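Local atomic coordinates of putative integron gene cassette protein (Uncultured bacterium, PDB entry 3FUY), a protein that is of unknown function but is encoded by a mobile integron gene cassette and folds into a mixed beta sheet with packed helices. Residues 34-39 with 43-48; 62-67 with 95-100. All blocks are in the same frame, centred on the assembly; numbering follows the deposited sequence.

Interactions 1 and 2 are neighbours in one buried core, their centres about 9 Å apart. Interaction 1 is a beta hairpin, and interaction 2 sets helix 59-79 against strand 91-100. Strand 44-49 belongs to the hairpin and lies beside strand 91-100 in the same mixed sheet. Val-47 joins the two through probable hydrogen bonds, its O 2.8 Å from Val-97 N and its N 2.9 Å from Arg-95 O. Leu-48 CD1 also packs 3.4 Å from Val-97 O. The helix further covers the hairpin: Cys-65 of interaction 2 touches Ile-37 of interaction 1. No active site or ligand is assigned to this protein. The hairpin also meets a second subunit.

Interaction 1 of 2, residues 34-39 with 43-48; sequences LVTIRD and GQFAVL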
loop_
_atom_site.group_PDB
_atom_site.type_symbol
_atom_site.label_atom_id
_atom_site.label_comp_id
_atom_site.label_asym_id
_atom_site.label_seq_id
_atom_site.Cartn_x
_atom_site.Cartn_y
_atom_site.Cartn_z
ATOM N N LEU B 34 0.122 -9.900 3.128
ATOM C CA LEU B 34 -1.123 -9.149 3.326
ATOM C C LEU B 34 -1.297 -8.123 2.196
ATOM O O LEU B 34 -0.471 -7.221 2.018
ATOM C CB LEU B 34 -1.148 -8.460 4.691
ATOM C CG LEU B 34 -2.373 -7.606 5.029
ATOM C CD1 LEU B 34 -3.589 -8.470 5.237
ATOM C CD2 LEU B 34 -2.120 -6.716 6.260
ATOM N N VAL B 35 -2.373 -8.277 1.437
ATOM C CA VAL B 35 -2.560 -7.515 0.202
ATOM C C VAL B 35 -3.947 -6.891 0.152
ATOM O O VAL B 35 -4.942 -7.547 0.440
ATOM C CB VAL B 35 -2.350 -8.419 -1.034
ATOM C CG1 VAL B 35 -2.774 -7.701 -2.323
ATOM C CG2 VAL B 35 -0.887 -8.885 -1.114
ATOM N N THR B 36 -4.018 -5.615 -0.201
ATOM C CA THR B 36 -5.318 -4.996 -0.416
ATOM C C THR B 36 -5.621 -4.961 -1.912
ATOM O O THR B 36 -4.768 -4.618 -2.735
ATOM C CB THR B 36 -5.394 -3.569 0.166
ATOM O OG1 THR B 36 -4.430 -2.732 -0.486
ATOM C CG2 THR B 36 -5.112 -3.582 1.660
ATOM N N ILE B 37 -6.848 -5.318 -2.261
ATOM C CA ILE B 37 -7.258 -5.344 -3.661
ATOM C C ILE B 37 -8.547 -4.553 -3.825
ATOM O O ILE B 37 -9.604 -4.932 -3.323
ATOM C CB ILE B 37 -7.446 -6.787 -4.155
ATOM C CG1 ILE B 37 -6.154 -7.570 -4.001
ATOM C CG2 ILE B 37 -7.855 -6.812 -5.621
ATOM C CD1 ILE B 37 -6.350 -9.100 -4.275
ATOM N N ARG B 38 -8.437 -3.421 -4.499
ATOM C CA ARG B 38 -9.570 -2.549 -4.718
ATOM C C ARG B 38 -9.941 -2.682 -6.193
ATOM O O ARG B 38 -9.138 -2.332 -7.053
ATOM C CB ARG B 38 -9.132 -1.101 -4.432
ATOM C CG ARG B 38 -10.095 -0.044 -4.931
ATOM C CD ARG B 38 -11.407 -0.174 -4.247
ATOM N NE ARG B 38 -12.268 1.006 -4.376
ATOM C CZ ARG B 38 -13.592 0.928 -4.470
ATOM N NH1 ARG B 38 -14.177 -0.270 -4.531
ATOM N NH2 ARG B 38 -14.330 2.031 -4.516
ATOM N N ASP B 39 -11.145 -3.171 -6.480
ATOM C CA ASP B 39 -11.644 -3.283 -7.863
ATOM C C ASP B 39 -12.581 -2.108 -8.133
ATOM O O ASP B 39 -13.727 -2.112 -7.697
ATOM C CB ASP B 39 -12.405 -4.618 -8.065
ATOM C CG ASP B 39 -12.893 -4.818 -9.520
ATOM O OD1 ASP B 39 -13.095 -3.825 -10.259
ATOM O OD2 ASP B 39 -13.086 -5.982 -9.930
ATOM N N GLY B 43 -16.675 -2.087 -8.160
ATOM C CA GLY B 43 -17.005 -1.497 -6.873
ATOM C C GLY B 43 -16.856 -2.514 -5.745
ATOM O O GLY B 43 -17.768 -2.710 -4.956
ATOM N N GLN B 44 -15.705 -3.179 -5.685
ATOM C CA GLN B 44 -15.461 -4.134 -4.607
ATOM C C GLN B 44 -14.129 -3.879 -3.937
ATOM O O GLN B 44 -13.224 -3.282 -4.534
ATOM C CB GLN B 44 -15.466 -5.560 -5.155
ATOM C CG GLN B 44 -16.813 -6.084 -5.567
ATOM C CD GLN B 44 -16.682 -7.483 -6.162
ATOM O OE1 GLN B 44 -16.185 -7.631 -7.273
ATOM N NE2 GLN B 44 -17.096 -8.515 -5.408
ATOM N N PHE B 45 -13.992 -4.387 -2.716
ATOM C CA PHE B 45 -12.730 -4.332 -1.986
ATOM C C PHE B 45 -12.511 -5.655 -1.270
ATOM O O PHE B 45 -13.422 -6.168 -0.633
ATOM C CB PHE B 45 -12.748 -3.185 -0.970
ATOM C CG PHE B 45 -11.424 -2.929 -0.321
ATOM C CD1 PHE B 45 -10.586 -1.931 -0.807
ATOM C CD2 PHE B 45 -11.012 -3.665 0.784
ATOM C CE1 PHE B 45 -9.352 -1.680 -0.208
ATOM C CE2 PHE B 45 -9.772 -3.429 1.383
ATOM C CZ PHE B 45 -8.950 -2.424 0.893
ATOM N N ALA B 46 -11.316 -6.224 -1.387
ATOM C CA ALA B 46 -11.004 -7.428 -0.622
ATOM C C ALA B 46 -9.618 -7.362 -0.030
ATOM O O ALA B 46 -8.703 -6.765 -0.606
ATOM C CB ALA B 46 -11.144 -8.677 -1.498
ATOM N N VAL B 47 -9.464 -7.997 1.121
ATOM C CA VAL B 47 -8.151 -8.242 1.671
ATOM C C VAL B 47 -7.697 -9.658 1.322
ATOM O O VAL B 47 -8.413 -10.628 1.547
ATOM C CB VAL B 47 -8.127 -8.051 3.199
ATOM C CG1 VAL B 47 -6.726 -8.299 3.735
ATOM C CG2 VAL B 47 -8.606 -6.633 3.576
ATOM N N LEU B 48 -6.488 -9.767 0.792
ATOM C CA LEU B 48 -5.871 -11.060 0.583
ATOM C C LEU B 48 -4.845 -11.353 1.688
ATOM O O LEU B 48 -3.940 -10.551 1.955
ATOM C CB LEU B 48 -5.212 -11.117 -0.786
ATOM C CG LEU B 48 -4.382 -12.367 -1.063
ATOM C CD1 LEU B 48 -5.271 -13.622 -1.014
ATOM C CD2 LEU B 48 -3.710 -12.222 -2.413
#
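Leu-34 meets Val-47 at the open end of a beta hairpin, whose turn closes in a G1 beta bulge. Leu-34 CD1 lies 3.5 Å from Val-47 CG1, a close approach for two methyl groups. Val-35 and Leu-48 form a hydrogen-bonded antiparallel pair. Their CB atoms stand 3.9 Å apart, on the face that also carries Ile-37 and Ala-46. Thr-36 lies on the other face, with its CB 3.8 Å from Phe-45 CZ. Its OG1 bonds to Phe-29 O of the second subunit. Ile-37 exchanges two backbone bonds with Ala-46, and its O also lies over one face of the Phe-45 ring, offset toward the rim. Arg-38 has CG anti to the backbone N (chi1 166°) and bends at chi2, which carries CD to the edge of the Phe-45 ring, 3.9 Å from CD1. Arg-38 NH1 then reaches Gln-44 O at 3.2 Å; the oxygen lies in the guanidinium plane, the nitrogen above the carbonyl plane. NH2 bonds to Ala-57 O of the second subunit. A leucine in place of Arg-38 has no side-chain N-H, so Gln-44 O would probably keep only its Asp-39 N bond within the hairpin and that Ala-57 O would lose its mate. At the bulge, Asp-39 faces both Gly-43 and Gln-44. Gln-44 N bonds to Asp-39 O. Gln-44 O takes Asp-39 N at 2.8 Å and Arg-38 NH1 from opposite faces of its carbonyl plane.

Interaction 2 of 2, residues 62-67 with 95-100; sequences IDLCLD and RCVDID
Val-97 has its two methyls shared between two successive helix residues, and one of those contacts is to a thiol. Val-97 CG2 lies 3.6 Å from Cys-65 SG. Val-97 CG1 lies 3.9 Å from Leu-64 CD2. Val-97 CB lies 3.9 Å from the same Cys-65 SG, so the sulfur rests against the root of the side chain as well as one branch. Cys-65 holds SG anti to the backbone N (chi1 -172°), which brings it to this valine. The wider setting is a beta-alpha-beta crossover. Strand 44-49 leads through helix 59-79 to the parallel neighbouring strand 91-100. The crossover is left-handed, whereas most such connections are right-handed. Helix and strand segments run at 137° to each other, with their axes 9.2 Å apart at the closest. Further along the strand, Ile-99 meets Leu-64 tip to tip, with Ile-99 CD1 4.2 Å from Leu-64 CD2. One leucine methyl therefore touches both strand residues. All four touching side chains are buried and apolar in character, and the contact is made by their packing alone. Strand 106-116 extends the floor under the helix, where Ala-107 touches both Leu-64 and Val-97. Asp-98, between Val-97 and Ile-99, hydrogen-bonds through OD1 to Gly-51 N.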
loop_
_atom_site.group_PDB
_atom_site.type_symbol
_atom_site.label_atom_id
_atom_site.label_comp_id
_atom_site.label_asym_id
_atom_site.label_seq_id
_atom_site.Cartn_x
_atom_site.Cartn_y
_atom_site.Cartn_z
ATOM N N ILE B 62 -3.278 -13.839 -6.097
ATOM C CA ILE B 62 -4.087 -12.663 -6.387
ATOM C C ILE B 62 -5.170 -12.994 -7.412
ATOM O O ILE B 62 -6.305 -12.570 -7.263
ATOM C CB ILE B 62 -3.210 -11.472 -6.844
ATOM C CG1 ILE B 62 -2.420 -10.937 -5.642
ATOM C CG2 ILE B 62 -4.067 -10.358 -7.449
ATOM C CD1 ILE B 62 -1.197 -10.093 -6.041
ATOM N N ASP B 63 -4.826 -13.772 -8.438
ATOM C CA ASP B 63 -5.814 -14.190 -9.428
ATOM C C ASP B 63 -6.933 -15.026 -8.778
ATOM O O ASP B 63 -8.106 -14.887 -9.126
ATOM C CB ASP B 63 -5.153 -14.988 -10.555
ATOM C CG ASP B 63 -6.054 -15.116 -11.769
ATOM O OD1 ASP B 63 -6.427 -14.074 -12.333
ATOM O OD2 ASP B 63 -6.412 -16.252 -12.144
ATOM N N LEU B 64 -6.556 -15.884 -7.831
ATOM C CA LEU B 64 -7.519 -16.672 -7.057
ATOM C C LEU B 64 -8.453 -15.719 -6.330
ATOM O O LEU B 64 -9.678 -15.842 -6.394
ATOM C CB LEU B 64 -6.788 -17.568 -6.047
ATOM C CG LEU B 64 -7.663 -18.529 -5.229
ATOM C CD1 LEU B 64 -6.815 -19.696 -4.778
ATOM C CD2 LEU B 64 -8.268 -17.844 -4.025
ATOM N N CYS B 65 -7.866 -14.736 -5.661
ATOM C CA CYS B 65 -8.679 -13.750 -4.966
ATOM C C CYS B 65 -9.645 -13.039 -5.929
ATOM O O CYS B 65 -10.834 -12.891 -5.632
ATOM C CB CYS B 65 -7.798 -12.757 -4.199
ATOM S SG CYS B 65 -8.734 -11.664 -3.128
ATOM N N LEU B 66 -9.148 -12.626 -7.094
ATOM C CA LEU B 66 -10.027 -12.001 -8.084
ATOM C C LEU B 66 -11.172 -12.933 -8.512
ATOM O O LEU B 66 -12.305 -12.486 -8.700
ATOM C CB LEU B 66 -9.235 -11.518 -9.304
ATOM C CG LEU B 66 -8.282 -10.341 -9.031
ATOM C CD1 LEU B 66 -7.415 -10.036 -10.252
ATOM C CD2 LEU B 66 -9.059 -9.113 -8.601
ATOM N N ASP B 67 -10.884 -14.223 -8.674
ATOM C CA ASP B 67 -11.940 -15.158 -9.049
ATOM C C ASP B 67 -13.015 -15.291 -7.963
ATOM O O ASP B 67 -14.207 -15.354 -8.275
ATOM C CB ASP B 67 -11.367 -16.529 -9.421
ATOM C CG ASP B 67 -10.823 -16.574 -10.851
ATOM O OD1 ASP B 67 -11.023 -15.605 -11.611
ATOM O OD2 ASP B 67 -10.198 -17.593 -11.217
ATOM N N ARG B 95 -15.113 -9.857 1.870
ATOM C CA ARG B 95 -14.256 -9.055 2.743
ATOM C C ARG B 95 -12.808 -9.474 2.623
ATOM O O ARG B 95 -11.908 -8.640 2.474
ATOM C CB ARG B 95 -14.700 -9.173 4.207
ATOM C CG ARG B 95 -16.099 -8.683 4.469
ATOM C CD ARG B 95 -16.308 -7.231 4.014
ATOM N NE ARG B 95 -17.679 -6.828 4.299
ATOM C CZ ARG B 95 -18.381 -5.946 3.598
ATOM N NH1 ARG B 95 -17.852 -5.332 2.532
ATOM N NH2 ARG B 95 -19.626 -5.685 3.964
ATOM N N CYS B 96 -12.578 -10.781 2.689
ATOM C CA CYS B 96 -11.218 -11.285 2.770
ATOM C C CYS B 96 -11.140 -12.668 2.141
ATOM O O CYS B 96 -12.074 -13.466 2.236
ATOM C CB CYS B 96 -10.763 -11.343 4.242
ATOM S SG CYS B 96 -9.159 -12.147 4.525
ATOM N N VAL B 97 -10.027 -12.939 1.483
ATOM C CA VAL B 97 -9.712 -14.293 1.059
ATOM C C VAL B 97 -8.441 -14.653 1.797
ATOM O O VAL B 97 -7.389 -14.040 1.586
ATOM C CB VAL B 97 -9.461 -14.387 -0.462
ATOM C CG1 VAL B 97 -8.973 -15.790 -0.835
ATOM C CG2 VAL B 97 -10.713 -14.017 -1.223
ATOM N N ASP B 98 -8.554 -15.618 2.697
ATOM C CA ASP B 98 -7.410 -16.117 3.439
ATOM C C ASP B 98 -6.956 -17.449 2.848
ATOM O O ASP B 98 -7.679 -18.458 2.903
ATOM C CB ASP B 98 -7.762 -16.251 4.923
ATOM C CG ASP B 98 -6.556 -16.571 5.784
ATOM O OD1 ASP B 98 -5.544 -17.035 5.235
ATOM O OD2 ASP B 98 -6.620 -16.350 7.012
ATOM N N ILE B 99 -5.757 -17.448 2.277
ATOM C CA ILE B 99 -5.229 -18.630 1.626
ATOM C C ILE B 99 -4.345 -19.453 2.567
ATOM O O ILE B 99 -3.464 -18.913 3.224
ATOM C CB ILE B 99 -4.414 -18.263 0.368
ATOM C CG1 ILE B 99 -5.329 -17.641 -0.694
ATOM C CG2 ILE B 99 -3.684 -19.500 -0.184
ATOM C CD1 ILE B 99 -4.643 -17.395 -1.996
ATOM N N ASP B 100 -4.601 -20.760 2.616
ATOM C CA ASP B 100 -3.741 -21.727 3.297
ATOM C C ASP B 100 -3.009 -22.538 2.249
ATOM O O ASP B 100 -3.588 -23.436 1.630
ATOM C CB ASP B 100 -4.602 -22.662 4.155
ATOM C CG ASP B 100 -3.821 -23.845 4.735
ATOM O OD1 ASP B 100 -2.640 -24.074 4.388
ATOM O OD2 ASP B 100 -4.420 -24.568 5.552
#